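Local coordinates for protein endo-pectate lyase (Erwinia chrysanthemi, PDB 3B4N) that probably cleaves polygalacturonate and methylated pectins internally by calcium-dependent beta-elimination, yielding unsaturated oligogalacturonides, at residues Val32-Trp37 and Thr72-Asp77; Val49-Thr54 and Leu82-Trp87. All coordinates share one frame; numbering follows the deposited sequence.

Interaction 1: residues Val32-Trp37 and Thr72-Asp77; sequences VNYLGW and TFKDAD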
loop_
_atom_site.group_PDB
_atom_site.type_symbol
_atom_site.label_atom_id
_atom_site.label_comp_id
_atom_site.label_asym_id
_atom_site.label_seq_id
_atom_site.Cartn_x
_atom_site.Cartn_y
_atom_site.Cartn_z
ATOM N N VAL A 32 7.271 4.861 16.020
ATOM C CA VAL A 32 5.944 5.262 15.605
ATOM C C VAL A 32 5.137 3.980 15.504
ATOM O O VAL A 32 5.622 2.971 14.983
ATOM C CB VAL A 32 5.982 5.958 14.225
ATOM C CG1 VAL A 32 4.574 6.297 13.765
ATOM C CG2 VAL A 32 6.813 7.236 14.315
ATOM N N ASN A 33 3.926 3.996 16.048
ATOM C CA ASN A 33 3.058 2.832 15.956
ATOM C C ASN A 33 2.085 3.111 14.831
ATOM O O ASN A 33 1.340 4.090 14.877
ATOM C CB ASN A 33 2.282 2.621 17.253
ATOM C CG ASN A 33 3.164 2.146 18.385
ATOM O OD1 ASN A 33 2.909 2.444 19.557
ATOM N ND2 ASN A 33 4.192 1.381 18.048
ATOM N N TYR A 34 2.114 2.273 13.806
ATOM C CA TYR A 34 1.209 2.435 12.679
ATOM C C TYR A 34 0.023 1.507 12.830
ATOM O O TYR A 34 0.177 0.326 13.156
ATOM C CB TYR A 34 1.918 2.127 11.359
ATOM C CG TYR A 34 2.895 3.189 10.923
ATOM C CD1 TYR A 34 2.476 4.289 10.186
ATOM C CD2 TYR A 34 4.236 3.103 11.281
ATOM C CE1 TYR A 34 3.381 5.292 9.811
ATOM C CE2 TYR A 34 5.141 4.088 10.917
ATOM C CZ TYR A 34 4.711 5.176 10.186
ATOM O OH TYR A 34 5.622 6.147 9.839
ATOM N N LEU A 35 -1.164 2.057 12.616
ATOM C CA LEU A 35 -2.386 1.276 12.682
ATOM C C LEU A 35 -2.976 1.178 11.290
ATOM O O LEU A 35 -2.965 2.144 10.529
ATOM C CB LEU A 35 -3.418 1.944 13.585
ATOM C CG LEU A 35 -3.032 2.162 15.041
ATOM C CD1 LEU A 35 -4.202 2.821 15.778
ATOM C CD2 LEU A 35 -2.679 0.827 15.681
ATOM N N GLY A 36 -3.492 0.000 10.974
ATOM C CA GLY A 36 -4.146 -0.216 9.699
ATOM C C GLY A 36 -5.394 -1.025 9.990
ATOM O O GLY A 36 -5.342 -2.022 10.721
ATOM N N TRP A 37 -6.533 -0.608 9.450
ATOM C CA TRP A 37 -7.748 -1.367 9.690
ATOM C C TRP A 37 -8.587 -1.468 8.441
ATOM O O TRP A 37 -8.380 -0.740 7.471
ATOM C CB TRP A 37 -8.584 -0.723 10.810
ATOM C CG TRP A 37 -9.044 0.691 10.528
ATOM C CD1 TRP A 37 -10.243 1.079 9.991
ATOM C CD2 TRP A 37 -8.296 1.891 10.746
ATOM N NE1 TRP A 37 -10.283 2.449 9.862
ATOM C CE2 TRP A 37 -9.101 2.972 10.317
ATOM C CE3 TRP A 37 -7.020 2.157 11.261
ATOM C CZ2 TRP A 37 -8.668 4.304 10.388
ATOM C CZ3 TRP A 37 -6.588 3.477 11.331
ATOM C CH2 TRP A 37 -7.411 4.535 10.896
ATOM N N THR A 72 -5.682 4.184 7.767
ATOM C CA THR A 72 -4.414 4.088 8.486
ATOM C C THR A 72 -4.249 5.274 9.433
ATOM O O THR A 72 -4.905 6.310 9.290
ATOM C CB THR A 72 -3.192 4.080 7.529
ATOM O OG1 THR A 72 -3.124 5.336 6.843
ATOM C CG2 THR A 72 -3.282 2.922 6.517
ATOM N N PHE A 73 -3.356 5.113 10.398
ATOM C CA PHE A 73 -3.073 6.153 11.380
ATOM C C PHE A 73 -1.689 5.911 11.958
ATOM O O PHE A 73 -1.236 4.773 12.042
ATOM C CB PHE A 73 -4.093 6.103 12.523
ATOM C CG PHE A 73 -3.847 7.120 13.598
ATOM C CD1 PHE A 73 -4.098 8.464 13.357
ATOM C CD2 PHE A 73 -3.359 6.737 14.844
ATOM C CE1 PHE A 73 -3.869 9.423 14.334
ATOM C CE2 PHE A 73 -3.123 7.695 15.839
ATOM C CZ PHE A 73 -3.379 9.034 15.582
ATOM N N LYS A 74 -1.006 6.982 12.329
ATOM C CA LYS A 74 0.298 6.829 12.950
ATOM C C LYS A 74 0.329 7.561 14.284
ATOM O O LYS A 74 -0.123 8.699 14.395
ATOM C CB LYS A 74 1.415 7.332 12.031
ATOM C CG LYS A 74 1.447 8.812 11.789
ATOM C CD LYS A 74 2.641 9.154 10.896
ATOM C CE LYS A 74 2.772 10.651 10.683
ATOM N NZ LYS A 74 1.557 11.235 10.052
ATOM N N ASP A 75 0.828 6.869 15.302
ATOM C CA ASP A 75 0.952 7.428 16.641
ATOM C C ASP A 75 2.429 7.490 17.010
ATOM O O ASP A 75 3.066 6.459 17.212
ATOM C CB ASP A 75 0.213 6.557 17.663
ATOM C CG ASP A 75 0.315 7.108 19.075
ATOM O OD1 ASP A 75 0.035 6.364 20.032
ATOM O OD2 ASP A 75 0.669 8.292 19.224
ATOM N N ALA A 76 2.966 8.705 17.086
ATOM C CA ALA A 76 4.369 8.911 17.434
ATOM C C ALA A 76 4.512 9.508 18.826
ATOM O O ALA A 76 5.600 9.933 19.212
ATOM C CB ALA A 76 5.026 9.837 16.419
ATOM N N ASP A 77 3.418 9.523 19.582
ATOM C CA ASP A 77 3.419 10.108 20.920
ATOM C C ASP A 77 3.393 9.064 22.033
ATOM O O ASP A 77 2.478 9.059 22.863
ATOM C CB ASP A 77 2.207 11.035 21.060
ATOM C CG ASP A 77 2.208 11.812 22.359
ATOM O OD1 ASP A 77 1.119 12.263 22.775
ATOM O OD2 ASP A 77 3.292 11.980 22.959
#
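T72 sets its backbone against the indole of W37, with T72 N over one ring face near the rim and T72 O 3.5 Å from W37 CH2. The indole reaches across to the neighbouring strand because its CG sits between the backbone N and the carbonyl carbon (chi1 61°). F73 follows as a hydrogen-bonded antiparallel partner of L35: L35 N donates to F73 O almost straight (2.8 Å, 177°), whereas the return bond from F73 N is more bent. F73 CB meets the indole edge in its plane, 3.8 Å from W37 CZ3, and the phenyl ring runs alongside L35. K74 forms a non-hydrogen-bonded pair with Y34, and K74 CB lies 3.6 Å from Y34 CE1, while V32 CG1 rests over one face of that tyrosine. D75 closes the second hydrogen-bonded pair, with N33. D75 OD2 also takes the N-H of D77 from above the carboxylate plane, forming an Asx turn as the strand ends; D75 OD1 hydrogen-bonds Y86 OH and salt-bridges R51. A76 CB touches V32 CG2 at 3.8 Å. The strand order is that of a fibronectin type III-like sandwich. Strand 32-39 is central in its three-stranded sheet, between 22-29 and 72-75; F73 touches strand 61-66 of the opposing sheet, while Y34 packs on strand 241-244 of the beta-helix, its hydroxyl bonded to N274, and T72 OG1 bonds to N240 O.

Interaction 2: residues Val49-Thr54 and Leu82-Trp87; sequences VYRGTT and LNYWYW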
loop_
_atom_site.group_PDB
_atom_site.type_symbol
_atom_site.label_atom_id
_atom_site.label_comp_id
_atom_site.label_asym_id
_atom_site.label_seq_id
_atom_site.Cartn_x
_atom_site.Cartn_y
_atom_site.Cartn_z
ATOM N N VAL A 49 -9.628 6.923 17.081
ATOM C CA VAL A 49 -8.584 6.028 17.555
ATOM C C VAL A 49 -8.505 6.153 19.067
ATOM O O VAL A 49 -8.454 7.257 19.600
ATOM C CB VAL A 49 -7.204 6.388 16.961
ATOM C CG1 VAL A 49 -6.166 5.353 17.384
ATOM C CG2 VAL A 49 -7.295 6.467 15.443
ATOM N N TYR A 50 -8.511 5.010 19.745
ATOM C CA TYR A 50 -8.423 4.957 21.202
ATOM C C TYR A 50 -7.147 4.232 21.604
ATOM O O TYR A 50 -6.685 3.319 20.918
ATOM C CB TYR A 50 -9.639 4.233 21.777
ATOM C CG TYR A 50 -10.898 5.048 21.680
ATOM C CD1 TYR A 50 -11.295 5.876 22.732
ATOM C CD2 TYR A 50 -11.662 5.044 20.513
ATOM C CE1 TYR A 50 -12.414 6.685 22.628
ATOM C CE2 TYR A 50 -12.792 5.854 20.396
ATOM C CZ TYR A 50 -13.158 6.672 21.457
ATOM O OH TYR A 50 -14.254 7.498 21.340
ATOM N N ARG A 51 -6.583 4.636 22.735
ATOM C CA ARG A 51 -5.350 4.038 23.224
ATOM C C ARG A 51 -5.363 3.957 24.744
ATOM O O ARG A 51 -6.000 4.771 25.408
ATOM C CB ARG A 51 -4.156 4.890 22.783
ATOM C CG ARG A 51 -2.791 4.268 23.060
ATOM C CD ARG A 51 -1.673 5.245 22.717
ATOM N NE ARG A 51 -1.567 6.295 23.727
ATOM C CZ ARG A 51 -0.910 7.435 23.564
ATOM N NH1 ARG A 51 -0.286 7.690 22.420
ATOM N NH2 ARG A 51 -0.893 8.331 24.542
ATOM N N GLY A 52 -4.655 2.966 25.273
ATOM C CA GLY A 52 -4.539 2.809 26.710
ATOM C C GLY A 52 -3.208 2.160 27.030
ATOM O O GLY A 52 -2.565 1.605 26.142
ATOM N N THR A 53 -2.775 2.244 28.287
ATOM C CA THR A 53 -1.520 1.612 28.679
ATOM C C THR A 53 -1.781 0.241 29.294
ATOM O O THR A 53 -0.849 -0.435 29.738
ATOM C CB THR A 53 -0.709 2.478 29.667
ATOM O OG1 THR A 53 -1.542 2.860 30.765
ATOM C CG2 THR A 53 -0.166 3.718 28.971
ATOM N N THR A 54 -3.054 -0.157 29.319
ATOM C CA THR A 54 -3.445 -1.477 29.809
ATOM C C THR A 54 -4.455 -2.047 28.817
ATOM O O THR A 54 -4.970 -1.331 27.955
ATOM C CB THR A 54 -4.083 -1.452 31.226
ATOM O OG1 THR A 54 -5.437 -0.998 31.152
ATOM C CG2 THR A 54 -3.282 -0.547 32.154
ATOM N N LEU A 82 6.613 1.971 28.273
ATOM C CA LEU A 82 5.242 1.506 28.425
ATOM C C LEU A 82 4.757 0.692 27.239
ATOM O O LEU A 82 5.301 0.784 26.137
ATOM C CB LEU A 82 4.304 2.704 28.605
ATOM C CG LEU A 82 4.480 3.520 29.887
ATOM C CD1 LEU A 82 3.705 4.824 29.793
ATOM C CD2 LEU A 82 4.000 2.696 31.067
ATOM N N ASN A 83 3.732 -0.116 27.485
ATOM C CA ASN A 83 3.108 -0.902 26.431
ATOM C C ASN A 83 1.780 -0.217 26.159
ATOM O O ASN A 83 1.193 0.392 27.058
ATOM C CB ASN A 83 2.874 -2.340 26.890
ATOM C CG ASN A 83 4.112 -3.200 26.747
ATOM O OD1 ASN A 83 4.511 -3.890 27.680
ATOM N ND2 ASN A 83 4.721 -3.167 25.567
ATOM N N TYR A 84 1.313 -0.297 24.918
ATOM C CA TYR A 84 0.052 0.335 24.559
ATOM C C TYR A 84 -0.912 -0.606 23.865
ATOM O O TYR A 84 -0.509 -1.557 23.196
ATOM C CB TYR A 84 0.296 1.539 23.644
ATOM C CG TYR A 84 1.116 2.624 24.291
ATOM C CD1 TYR A 84 2.505 2.576 24.269
ATOM C CD2 TYR A 84 0.500 3.686 24.951
ATOM C CE1 TYR A 84 3.264 3.563 24.888
ATOM C CE2 TYR A 84 1.252 4.678 25.578
ATOM C CZ TYR A 84 2.631 4.606 25.538
ATOM O OH TYR A 84 3.381 5.585 26.145
ATOM N N TRP A 85 -2.194 -0.325 24.055
ATOM C CA TRP A 85 -3.275 -1.061 23.415
ATOM C C TRP A 85 -4.040 -0.013 22.620
ATOM O O TRP A 85 -4.236 1.126 23.082
ATOM C CB TRP A 85 -4.214 -1.701 24.442
ATOM C CG TRP A 85 -3.731 -3.007 24.975
ATOM C CD1 TRP A 85 -4.170 -4.251 24.624
ATOM C CD2 TRP A 85 -2.682 -3.200 25.924
ATOM N NE1 TRP A 85 -3.454 -5.211 25.295
ATOM C CE2 TRP A 85 -2.533 -4.595 26.101
ATOM C CE3 TRP A 85 -1.853 -2.331 26.642
ATOM C CZ2 TRP A 85 -1.583 -5.143 26.968
ATOM C CZ3 TRP A 85 -0.906 -2.875 27.509
ATOM C CH2 TRP A 85 -0.782 -4.273 27.661
ATOM N N TYR A 86 -4.451 -0.399 21.417
ATOM C CA TYR A 86 -5.205 0.475 20.532
ATOM C C TYR A 86 -6.485 -0.180 20.044
ATOM O O TYR A 86 -6.568 -1.394 19.919
ATOM C CB TYR A 86 -4.383 0.816 19.290
ATOM C CG TYR A 86 -3.141 1.629 19.530
ATOM C CD1 TYR A 86 -3.172 3.021 19.485
ATOM C CD2 TYR A 86 -1.919 1.000 19.748
ATOM C CE1 TYR A 86 -1.998 3.772 19.641
ATOM C CE2 TYR A 86 -0.753 1.730 19.908
ATOM C CZ TYR A 86 -0.797 3.110 19.852
ATOM O OH TYR A 86 0.360 3.831 20.008
ATOM N N TRP A 87 -7.476 0.662 19.771
ATOM C CA TRP A 87 -8.761 0.243 19.209
ATOM C C TRP A 87 -9.155 1.347 18.240
ATOM O O TRP A 87 -8.809 2.510 18.435
ATOM C CB TRP A 87 -9.881 0.192 20.252
ATOM C CG TRP A 87 -9.779 -0.867 21.282
ATOM C CD1 TRP A 87 -10.423 -2.072 21.292
ATOM C CD2 TRP A 87 -9.026 -0.802 22.492
ATOM N NE1 TRP A 87 -10.122 -2.758 22.443
ATOM C CE2 TRP A 87 -9.266 -2.001 23.198
ATOM C CE3 TRP A 87 -8.166 0.156 23.051
ATOM C CZ2 TRP A 87 -8.681 -2.268 24.439
ATOM C CZ3 TRP A 87 -7.582 -0.108 24.289
ATOM C CH2 TRP A 87 -7.845 -1.313 24.967
HETATM O O HOH W 1 2.088 -0.320 29.964
#
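R51 threads its aliphatic chain between Y84 and Y86, and here side chains pack closely. R51 CG lies over one face of the Y86 ring, a CH-pi contact 4.0 Å from the ring centroid and 27° off its normal. R51 CD then comes within 3.4 Å of Y86 CE1 and 3.5 Å of Y84 CD2. A bend at chi3 (75°) carries the guanidinium past Y84, whose CE2 sits over one of its faces; with the two planes 58° apart, this is no parallel stack. Two hydrogen-bonded antiparallel pairs, Y50 with W87 and G52 with W85, join the backbones, and T54 C lies over one face of the W85 indole, 3.4 Å from W85 CE3. Strands 44-52 and 85-92 are the inner pair of the four-stranded sheet of the N-terminal sandwich, between 61-66 and 97-104. The solvent side is looser: exposed L82 reaches T53 through L82 CD1, 4.1 Å from T53 CG2, and a water joins the segments, donating to T53 O (2.9 Å) and accepting from N83 N. Strand pairing is thus exchanged for a solvent bridge as the two ends fray. On the packed side, R51 NH1 forms a salt bridge to D75, outside these segments. D75 is buried and R51 partly exposed; the pairing would be expected to favour their charged forms, with Y86 OH, bonded to the same carboxylate, helping to spread the charge.

Overall arrangement
From the N terminus the chain lays down strand 32-39, crosses to the other sheet as strand 44-52, and after strand 61-66 returns with strand 72-75, closing the first loop at interaction 1. It then crosses again to strand 85-92, where interaction 2 closes the second. The segments alternate, so the loops cross rather than nest, as expected when consecutive strands are shared between the sheets of a sandwich. The contacts, with centres 11 Å apart, thereby represent the two facing sheets of the N-terminal domain. Their meeting ground is partly polar, at D75, and partly apolar, where L35 CD1 lies 3.6 Å from V49 CG1. Both lie away from the calcium and zinc sites.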